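Local coordinates for protein nudix hydrolase DR_0079 (Deinococcus radiodurans, PDB 2O5F) that hydrolyses nucleoside 5'-di- and triphosphates to monophosphates, with a marked preference for CDP and CTP, using magnesium as cofactor, at residues L9-E14 / G20-T25; E14-V19 / S113-V118; S74-T77 / R83-A86. One frame throughout, in Å; residues are numbered along the deposited sequence.

Interaction 1 (L9-E14 / G20-T25); sequences LDLVNE and GQILRT
Q21 gives the amide N-H of its NE2 to OD2 of D10 over 2.8 Å, in a nearly straight bond (173°). The D10 carboxylate and Q21 amide planes stand 70° apart: the oxygen lies in the plane of the amide, whereas the nitrogen reaches OD2 on its anti side, tilted out of the carboxylate plane. A bend at chi2 (74°) turns the Q21 amide onto OD2, the two side chains lying side by side and pointing the same way. Both D10 oxygens have further partners in the 74-77 loop, OD2 the hydroxyl of S74 and OD1 the backbone N of G75. With an alanine in place of D10, the Q21 amide and the S74 hydroxyl would probably lose OD2 and the G75 N-H would lose OD1.

The backbones form an antiparallel beta hairpin, strands 8-12 and 18-23, at the N-terminal end of the model. L9 and I22 are a hydrogen-bonded pair, with L9 N to I22 O at 2.7 Å and I22 N to L9 O at 2.8 Å; D10 and Q21 are the non-hydrogen-bonded pair beside it. L11 N also bonds G20 O at 2.7 Å.

L9, L11 and I22 occupy the face opposite D10 and Q21. There L11 crosses I22 at about a right angle, its CD2 3.6 Å from I22 CG2, while L11 CD1 rests 3.4 Å from Q21 O. The backbone angles of G20 call for glycine, and L11 CB lies against its carbonyl. Farther along, CD1 of L9 lies beside the aliphatic CD of R24 at 3.9 Å.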
loop_
_atom_site.group_PDB
_atom_site.type_symbol
_atom_site.label_atom_id
_atom_site.label_comp_id
_atom_site.label_asym_id
_atom_site.label_seq_id
_atom_site.Cartn_x
_atom_site.Cartn_y
_atom_site.Cartn_z
ATOM N N LEU A 9 -3.909 -10.640 -13.008
ATOM C CA LEU A 9 -4.333 -10.575 -11.615
ATOM C C LEU A 9 -5.386 -11.631 -11.307
ATOM O O LEU A 9 -6.118 -12.075 -12.198
ATOM C CB LEU A 9 -4.921 -9.193 -11.314
ATOM C CG LEU A 9 -4.099 -7.986 -11.770
ATOM C CD1 LEU A 9 -4.859 -6.700 -11.492
ATOM C CD2 LEU A 9 -2.761 -7.999 -11.067
ATOM N N ASP A 10 -5.459 -12.034 -10.044
ATOM C CA ASP A 10 -6.456 -13.012 -9.615
ATOM C C ASP A 10 -7.762 -12.263 -9.337
ATOM O O ASP A 10 -7.743 -11.147 -8.827
ATOM C CB ASP A 10 -6.001 -13.722 -8.329
ATOM C CG ASP A 10 -5.085 -14.904 -8.595
ATOM O OD1 ASP A 10 -4.309 -15.268 -7.679
ATOM O OD2 ASP A 10 -5.151 -15.482 -9.705
ATOM N N LEU A 11 -8.887 -12.871 -9.700
ATOM C CA LEU A 11 -10.197 -12.289 -9.439
ATOM C C LEU A 11 -10.676 -12.945 -8.145
ATOM O O LEU A 11 -10.519 -14.153 -7.967
ATOM C CB LEU A 11 -11.183 -12.604 -10.573
ATOM C CG LEU A 11 -11.040 -11.847 -11.894
ATOM C CD1 LEU A 11 -11.915 -12.506 -12.961
ATOM C CD2 LEU A 11 -11.436 -10.381 -11.697
ATOM N N VAL A 12 -11.248 -12.156 -7.242
ATOM C CA VAL A 12 -11.724 -12.692 -5.971
ATOM C C VAL A 12 -13.161 -12.281 -5.692
ATOM O O VAL A 12 -13.634 -11.261 -6.203
ATOM C CB VAL A 12 -10.817 -12.222 -4.792
ATOM C CG1 VAL A 12 -9.402 -12.716 -4.994
ATOM C CG2 VAL A 12 -10.841 -10.701 -4.686
ATOM N N ASN A 13 -13.854 -13.091 -4.893
ATOM C CA ASN A 13 -15.240 -12.813 -4.518
ATOM C C ASN A 13 -15.290 -12.050 -3.196
ATOM O O ASN A 13 -14.257 -11.634 -2.673
ATOM C CB ASN A 13 -16.054 -14.115 -4.388
ATOM C CG ASN A 13 -15.513 -15.053 -3.311
ATOM O OD1 ASN A 13 -14.872 -14.628 -2.352
ATOM N ND2 ASN A 13 -15.795 -16.340 -3.463
ATOM N N GLU A 14 -16.495 -11.878 -2.658
ATOM C CA GLU A 14 -16.689 -11.173 -1.395
ATOM C C GLU A 14 -15.942 -11.764 -0.207
ATOM O O GLU A 14 -15.682 -11.074 0.781
ATOM C CB GLU A 14 -18.179 -11.097 -1.049
ATOM C CG GLU A 14 -18.923 -9.974 -1.734
ATOM C CD GLU A 14 -19.157 -10.215 -3.212
ATOM O OE1 GLU A 14 -19.571 -9.251 -3.899
ATOM O OE2 GLU A 14 -18.944 -11.357 -3.683
ATOM N N GLY A 20 -11.141 -16.644 -10.568
ATOM C CA GLY A 20 -10.729 -16.457 -11.951
ATOM C C GLY A 20 -9.539 -15.514 -12.045
ATOM O O GLY A 20 -8.925 -15.200 -11.029
ATOM N N GLN A 21 -9.217 -15.072 -13.259
ATOM C CA GLN A 21 -8.106 -14.153 -13.493
ATOM C C GLN A 21 -8.492 -13.070 -14.487
ATOM O O GLN A 21 -9.461 -13.211 -15.236
ATOM C CB GLN A 21 -6.880 -14.890 -14.048
ATOM C CG GLN A 21 -6.054 -15.675 -13.044
ATOM C CD GLN A 21 -6.734 -16.953 -12.598
ATOM O OE1 GLN A 21 -7.312 -17.680 -13.412
ATOM N NE2 GLN A 21 -6.642 -17.251 -11.305
ATOM N N ILE A 22 -7.721 -11.989 -14.504
ATOM C CA ILE A 22 -7.990 -10.894 -15.417
ATOM C C ILE A 22 -6.708 -10.112 -15.682
ATOM O O ILE A 22 -5.831 -10.024 -14.820
ATOM C CB ILE A 22 -9.074 -9.949 -14.841
ATOM C CG1 ILE A 22 -9.454 -8.887 -15.878
ATOM C CG2 ILE A 22 -8.561 -9.270 -13.570
ATOM C CD1 ILE A 22 -10.599 -8.012 -15.441
ATOM N N LEU A 23 -6.597 -9.571 -16.889
ATOM C CA LEU A 23 -5.438 -8.779 -17.251
ATOM C C LEU A 23 -5.559 -7.412 -16.595
ATOM O O LEU A 23 -6.635 -6.811 -16.562
ATOM C CB LEU A 23 -5.347 -8.620 -18.769
ATOM C CG LEU A 23 -4.974 -9.876 -19.557
ATOM C CD1 LEU A 23 -5.125 -9.606 -21.047
ATOM C CD2 LEU A 23 -3.544 -10.284 -19.225
ATOM N N ARG A 24 -4.441 -6.940 -16.060
ATOM C CA ARG A 24 -4.359 -5.646 -15.389
ATOM C C ARG A 24 -4.878 -4.495 -16.259
ATOM O O ARG A 24 -5.454 -3.528 -15.749
ATOM C CB ARG A 24 -2.902 -5.381 -15.006
ATOM C CG ARG A 24 -2.601 -3.961 -14.560
ATOM C CD ARG A 24 -3.150 -3.676 -13.182
ATOM N NE ARG A 24 -2.851 -2.315 -12.749
ATOM C CZ ARG A 24 -3.442 -1.227 -13.234
ATOM N NH1 ARG A 24 -4.373 -1.334 -14.175
ATOM N NH2 ARG A 24 -3.106 -0.028 -12.774
ATOM N N THR A 25 -4.674 -4.604 -17.569
ATOM C CA THR A 25 -5.107 -3.561 -18.495
ATOM C C THR A 25 -6.473 -3.807 -19.127
ATOM O O THR A 25 -6.896 -3.061 -20.014
ATOM C CB THR A 25 -4.075 -3.368 -19.624
ATOM O OG1 THR A 25 -3.871 -4.611 -20.307
ATOM C CG2 THR A 25 -2.750 -2.876 -19.056
#

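Interaction 2 (E14-V19 / S113-V118)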
loop_
_atom_site.group_PDB
_atom_site.type_symbol
_atom_site.label_atom_id
_atom_site.label_comp_id
_atom_site.label_asym_id
_atom_site.label_seq_id
_atom_site.Cartn_x
_atom_site.Cartn_y
_atom_site.Cartn_z
ATOM N N GLU A 14 -16.495 -11.878 -2.658
ATOM C CA GLU A 14 -16.689 -11.173 -1.395
ATOM C C GLU A 14 -15.942 -11.764 -0.207
ATOM O O GLU A 14 -15.682 -11.074 0.781
ATOM C CB GLU A 14 -18.179 -11.097 -1.049
ATOM C CG GLU A 14 -18.923 -9.974 -1.734
ATOM C CD GLU A 14 -19.157 -10.215 -3.212
ATOM O OE1 GLU A 14 -19.571 -9.251 -3.899
ATOM O OE2 GLU A 14 -18.944 -11.357 -3.683
ATOM N N ARG A 15 -15.621 -13.047 -0.294
ATOM C CA ARG A 15 -14.912 -13.740 0.782
ATOM C C ARG A 15 -13.403 -13.750 0.535
ATOM O O ARG A 15 -12.641 -14.374 1.281
ATOM C CB ARG A 15 -15.416 -15.182 0.885
ATOM C CG ARG A 15 -16.866 -15.332 1.324
ATOM C CD ARG A 15 -17.044 -14.905 2.772
ATOM N NE ARG A 15 -18.309 -15.361 3.357
ATOM C CZ ARG A 15 -19.516 -14.996 2.935
ATOM N NH1 ARG A 15 -19.646 -14.163 1.914
ATOM N NH2 ARG A 15 -20.600 -15.458 3.543
ATOM N N ASP A 16 -12.982 -13.048 -0.512
ATOM C CA ASP A 16 -11.581 -12.975 -0.900
ATOM C C ASP A 16 -11.102 -14.350 -1.342
ATOM O O ASP A 16 -9.988 -14.772 -1.031
ATOM C CB ASP A 16 -10.706 -12.445 0.244
ATOM C CG ASP A 16 -9.297 -12.096 -0.217
ATOM O OD1 ASP A 16 -9.142 -11.663 -1.375
ATOM O OD2 ASP A 16 -8.342 -12.241 0.572
ATOM N N GLU A 17 -11.971 -15.050 -2.063
ATOM C CA GLU A 17 -11.660 -16.367 -2.598
ATOM C C GLU A 17 -11.459 -16.174 -4.092
ATOM O O GLU A 17 -12.225 -15.461 -4.732
ATOM C CB GLU A 17 -12.817 -17.337 -2.346
ATOM C CG GLU A 17 -13.003 -17.696 -0.883
ATOM C CD GLU A 17 -14.345 -18.339 -0.589
ATOM O OE1 GLU A 17 -14.499 -18.888 0.525
ATOM O OE2 GLU A 17 -15.252 -18.285 -1.452
ATOM N N VAL A 18 -10.423 -16.802 -4.637
ATOM C CA VAL A 18 -10.116 -16.692 -6.059
ATOM C C VAL A 18 -11.156 -17.400 -6.920
ATOM O O VAL A 18 -11.445 -18.576 -6.709
ATOM C CB VAL A 18 -8.735 -17.296 -6.369
ATOM C CG1 VAL A 18 -8.419 -17.145 -7.852
ATOM C CG2 VAL A 18 -7.670 -16.607 -5.520
ATOM N N VAL A 19 -11.695 -16.679 -7.898
ATOM C CA VAL A 19 -12.717 -17.214 -8.796
ATOM C C VAL A 19 -12.373 -17.048 -10.278
ATOM O O VAL A 19 -13.220 -17.275 -11.142
ATOM C CB VAL A 19 -14.079 -16.533 -8.547
ATOM C CG1 VAL A 19 -14.555 -16.818 -7.126
ATOM C CG2 VAL A 19 -13.953 -15.030 -8.765
ATOM N N SER A 113 -10.528 0.690 -2.043
ATOM C CA SER A 113 -10.660 0.205 -3.424
ATOM C C SER A 113 -10.650 -1.299 -3.736
ATOM O O SER A 113 -11.384 -1.750 -4.618
ATOM C CB SER A 113 -9.587 0.873 -4.278
ATOM O OG SER A 113 -8.304 0.575 -3.768
ATOM N N SER A 114 -9.813 -2.060 -3.035
ATOM C CA SER A 114 -9.675 -3.494 -3.270
ATOM C C SER A 114 -9.505 -4.270 -1.979
ATOM O O SER A 114 -9.395 -3.696 -0.901
ATOM C CB SER A 114 -8.427 -3.775 -4.118
ATOM O OG SER A 114 -8.367 -2.974 -5.270
ATOM N N PHE A 115 -9.472 -5.594 -2.109
ATOM C CA PHE A 115 -9.227 -6.454 -0.972
ATOM C C PHE A 115 -7.761 -6.206 -0.678
ATOM O O PHE A 115 -6.962 -6.005 -1.596
ATOM C CB PHE A 115 -9.475 -7.910 -1.355
ATOM C CG PHE A 115 -10.911 -8.311 -1.228
ATOM C CD1 PHE A 115 -11.436 -8.649 0.015
ATOM C CD2 PHE A 115 -11.751 -8.310 -2.334
ATOM C CE1 PHE A 115 -12.780 -8.981 0.156
ATOM C CE2 PHE A 115 -13.099 -8.642 -2.201
ATOM C CZ PHE A 115 -13.611 -8.979 -0.947
ATOM N N MET A 116 -7.390 -6.200 0.590
ATOM C CA MET A 116 -6.008 -5.921 0.890
ATOM C C MET A 116 -5.527 -6.318 2.260
ATOM O O MET A 116 -6.300 -6.495 3.204
ATOM C CB MET A 116 -5.746 -4.423 0.731
ATOM C CG MET A 116 -6.584 -3.550 1.659
ATOM S SD MET A 116 -6.175 -1.793 1.508
ATOM C CE MET A 116 -6.990 -1.344 -0.016
ATOM N N CYS A 117 -4.217 -6.468 2.338
ATOM C CA CYS A 117 -3.567 -6.733 3.593
ATOM C C CYS A 117 -2.665 -5.516 3.712
ATOM O O CYS A 117 -2.002 -5.125 2.740
ATOM C CB CYS A 117 -2.722 -8.000 3.552
ATOM S SG CYS A 117 -2.023 -8.391 5.167
ATOM N N VAL A 118 -2.672 -4.910 4.893
ATOM C CA VAL A 118 -1.855 -3.740 5.175
ATOM C C VAL A 118 -0.797 -4.209 6.168
ATOM O O VAL A 118 -1.110 -4.893 7.143
ATOM C CB VAL A 118 -2.690 -2.604 5.814
ATOM C CG1 VAL A 118 -1.867 -1.321 5.890
ATOM C CG2 VAL A 118 -3.960 -2.377 5.009
#
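With CG anti to its carbonyl carbon (chi1 -85°), F115 sends its ring out to the turn of the 14-19 segment, where D16, its CG anti to the backbone N (chi1 -168°), lays a carboxylate alongside. The two side chains run past each other in opposite directions, and the carboxylate and ring planes are only 11° apart. OD1 of D16 sits 3.8 Å from F115 CB, close to where the ring joins its chain; D16 CB meets F115 CD1 at 3.9 Å. The D16 CA lies over one face of the ring, displaced toward the rim. At the ring edge, near its plane, the carbonyl O of E14 approaches F115 CZ to 3.4 Å.

No hydrogen bond links the segments, so the join is van der Waals contact between a ring and a polar turn. The contact lies away from the presumed magnesium site. It sets the turn between strands 8-12 and 18-23 against strand 115-122 of the central mixed sheet, with V12 of the hairpin and the S106-P107 loop also packed on F115. The stronger polar partner of D16 is the hydroxyl of Y78, at the start of helix 78-90, bonded to OD2; R35 of strand 35-42 makes a weak, long ion pair with OD1.

Interaction 3 (S74-T77 / R83-A86); sequences SGET and RREA
R84 and E76 meet in a two-pronged salt bridge, guanidinium edge to carboxylate. R84 NE reaches E76 OE2 and R84 NH2 reaches E76 OE1, each over 2.9 Å, and both bonds are close to straight. Each oxygen uses its syn lone pair, and the two planes lie 14° apart, nearly coplanar, so the side-on grip of NE and NH2 fixes how both groups are turned. E76 comes to it as an extended arm, while the R84 chain bends at chi3 (55°) to present this edge.

The third nitrogen, R84 NH1, makes a weak bond of 3.1 Å to OE1 of the next residue, E85. A second shell holds the pair: the backbone N of Q73 bonds E76 OE1, and the carbonyl O of A71 takes another hydrogen bond from R84 NH2. The loop after strand 68-71 is thereby tied to helix 78-90.

These are the first loop and the helix of the loop-helix-loop Nudix box. The salt bridge joins the first glutamate of its signature, E76, to the signature arginine, R84, just before E85, which is inferred to bind magnesium together with E89. E85 OE2 lies close to carboxylate oxygens of E88 and E89. In this acidic cluster R84, whose charge is probably balanced in part by E76, may through its weak NH1 bond help orient the E85 carboxylate.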
loop_
_atom_site.group_PDB
_atom_site.type_symbol
_atom_site.label_atom_id
_atom_site.label_comp_id
_atom_site.label_asym_id
_atom_site.label_seq_id
_atom_site.Cartn_x
_atom_site.Cartn_y
_atom_site.Cartn_z
ATOM N N SER A 74 -1.399 -12.620 -10.130
ATOM C CA SER A 74 -2.065 -13.918 -10.141
ATOM C C SER A 74 -1.159 -15.034 -9.632
ATOM O O SER A 74 -0.026 -15.181 -10.085
ATOM C CB SER A 74 -2.535 -14.266 -11.556
ATOM O OG SER A 74 -3.117 -15.554 -11.583
ATOM N N GLY A 75 -1.676 -15.815 -8.689
ATOM C CA GLY A 75 -0.922 -16.926 -8.134
ATOM C C GLY A 75 -0.013 -16.530 -6.988
ATOM O O GLY A 75 0.591 -17.378 -6.329
ATOM N N GLU A 76 0.074 -15.231 -6.741
ATOM C CA GLU A 76 0.927 -14.706 -5.692
ATOM C C GLU A 76 0.164 -14.528 -4.381
ATOM O O GLU A 76 -1.027 -14.222 -4.378
ATOM C CB GLU A 76 1.492 -13.372 -6.170
ATOM C CG GLU A 76 2.563 -12.745 -5.324
ATOM C CD GLU A 76 3.087 -11.474 -5.976
ATOM O OE1 GLU A 76 2.263 -10.593 -6.311
ATOM O OE2 GLU A 76 4.318 -11.355 -6.155
ATOM N N THR A 77 0.841 -14.744 -3.262
ATOM C CA THR A 77 0.190 -14.558 -1.976
ATOM C C THR A 77 0.427 -13.101 -1.564
ATOM O O THR A 77 1.248 -12.412 -2.169
ATOM C CB THR A 77 0.781 -15.481 -0.913
ATOM O OG1 THR A 77 -0.034 -15.437 0.263
ATOM C CG2 THR A 77 2.172 -15.042 -0.569
ATOM N N ARG A 83 6.744 -8.485 -0.382
ATOM C CA ARG A 83 8.191 -8.584 -0.532
ATOM C C ARG A 83 8.644 -8.026 -1.879
ATOM O O ARG A 83 9.667 -7.346 -1.970
ATOM C CB ARG A 83 8.656 -10.037 -0.402
ATOM C CG ARG A 83 10.166 -10.176 -0.509
ATOM C CD ARG A 83 10.636 -11.600 -0.279
ATOM N NE ARG A 83 10.420 -12.055 1.094
ATOM C CZ ARG A 83 9.377 -12.777 1.490
ATOM N NH1 ARG A 83 8.441 -13.136 0.621
ATOM N NH2 ARG A 83 9.274 -13.148 2.759
ATOM N N ARG A 84 7.872 -8.309 -2.923
ATOM C CA ARG A 84 8.200 -7.841 -4.264
ATOM C C ARG A 84 8.118 -6.323 -4.407
ATOM O O ARG A 84 9.046 -5.695 -4.917
ATOM C CB ARG A 84 7.281 -8.525 -5.288
ATOM C CG ARG A 84 7.447 -8.040 -6.724
ATOM C CD ARG A 84 6.560 -8.829 -7.691
ATOM N NE ARG A 84 5.141 -8.834 -7.317
ATOM C CZ ARG A 84 4.341 -7.772 -7.364
ATOM N NH1 ARG A 84 4.805 -6.595 -7.766
ATOM N NH2 ARG A 84 3.066 -7.889 -7.026
ATOM N N GLU A 85 7.015 -5.730 -3.965
ATOM C CA GLU A 85 6.843 -4.280 -4.068
ATOM C C GLU A 85 7.838 -3.512 -3.189
ATOM O O GLU A 85 8.335 -2.463 -3.586
ATOM C CB GLU A 85 5.415 -3.878 -3.690
ATOM C CG GLU A 85 4.331 -4.394 -4.635
ATOM C CD GLU A 85 4.268 -3.637 -5.958
ATOM O OE1 GLU A 85 3.426 -3.995 -6.812
ATOM O OE2 GLU A 85 5.058 -2.686 -6.151
ATOM N N ALA A 86 8.115 -4.030 -1.999
ATOM C CA ALA A 86 9.052 -3.374 -1.099
ATOM C C ALA A 86 10.434 -3.296 -1.727
ATOM O O ALA A 86 11.121 -2.286 -1.608
ATOM C CB ALA A 86 9.129 -4.118 0.236
#

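Interaction 1 pairs the strands of the hairpin and interaction 2 seats its turn; they share E14 and strand 18-23, their centres about 10 Å apart. V12 CG2 packs 3.5 Å from F115 CD2, so the strand paired in interaction 1 also leans on the ring of interaction 2. Interaction 3 is reached through the D10 carboxylate, which joins the hairpin directly to the Nudix-box loop, and Q21 CG packs there too, 3.3 Å from S74 OG. Interactions 2 and 3 do not touch, their nearest atoms being about 7 Å apart. Only interaction 3 contains an inferred magnesium ligand, E85; the side chain of L9 in interaction 1 is about 9 Å from that of E85.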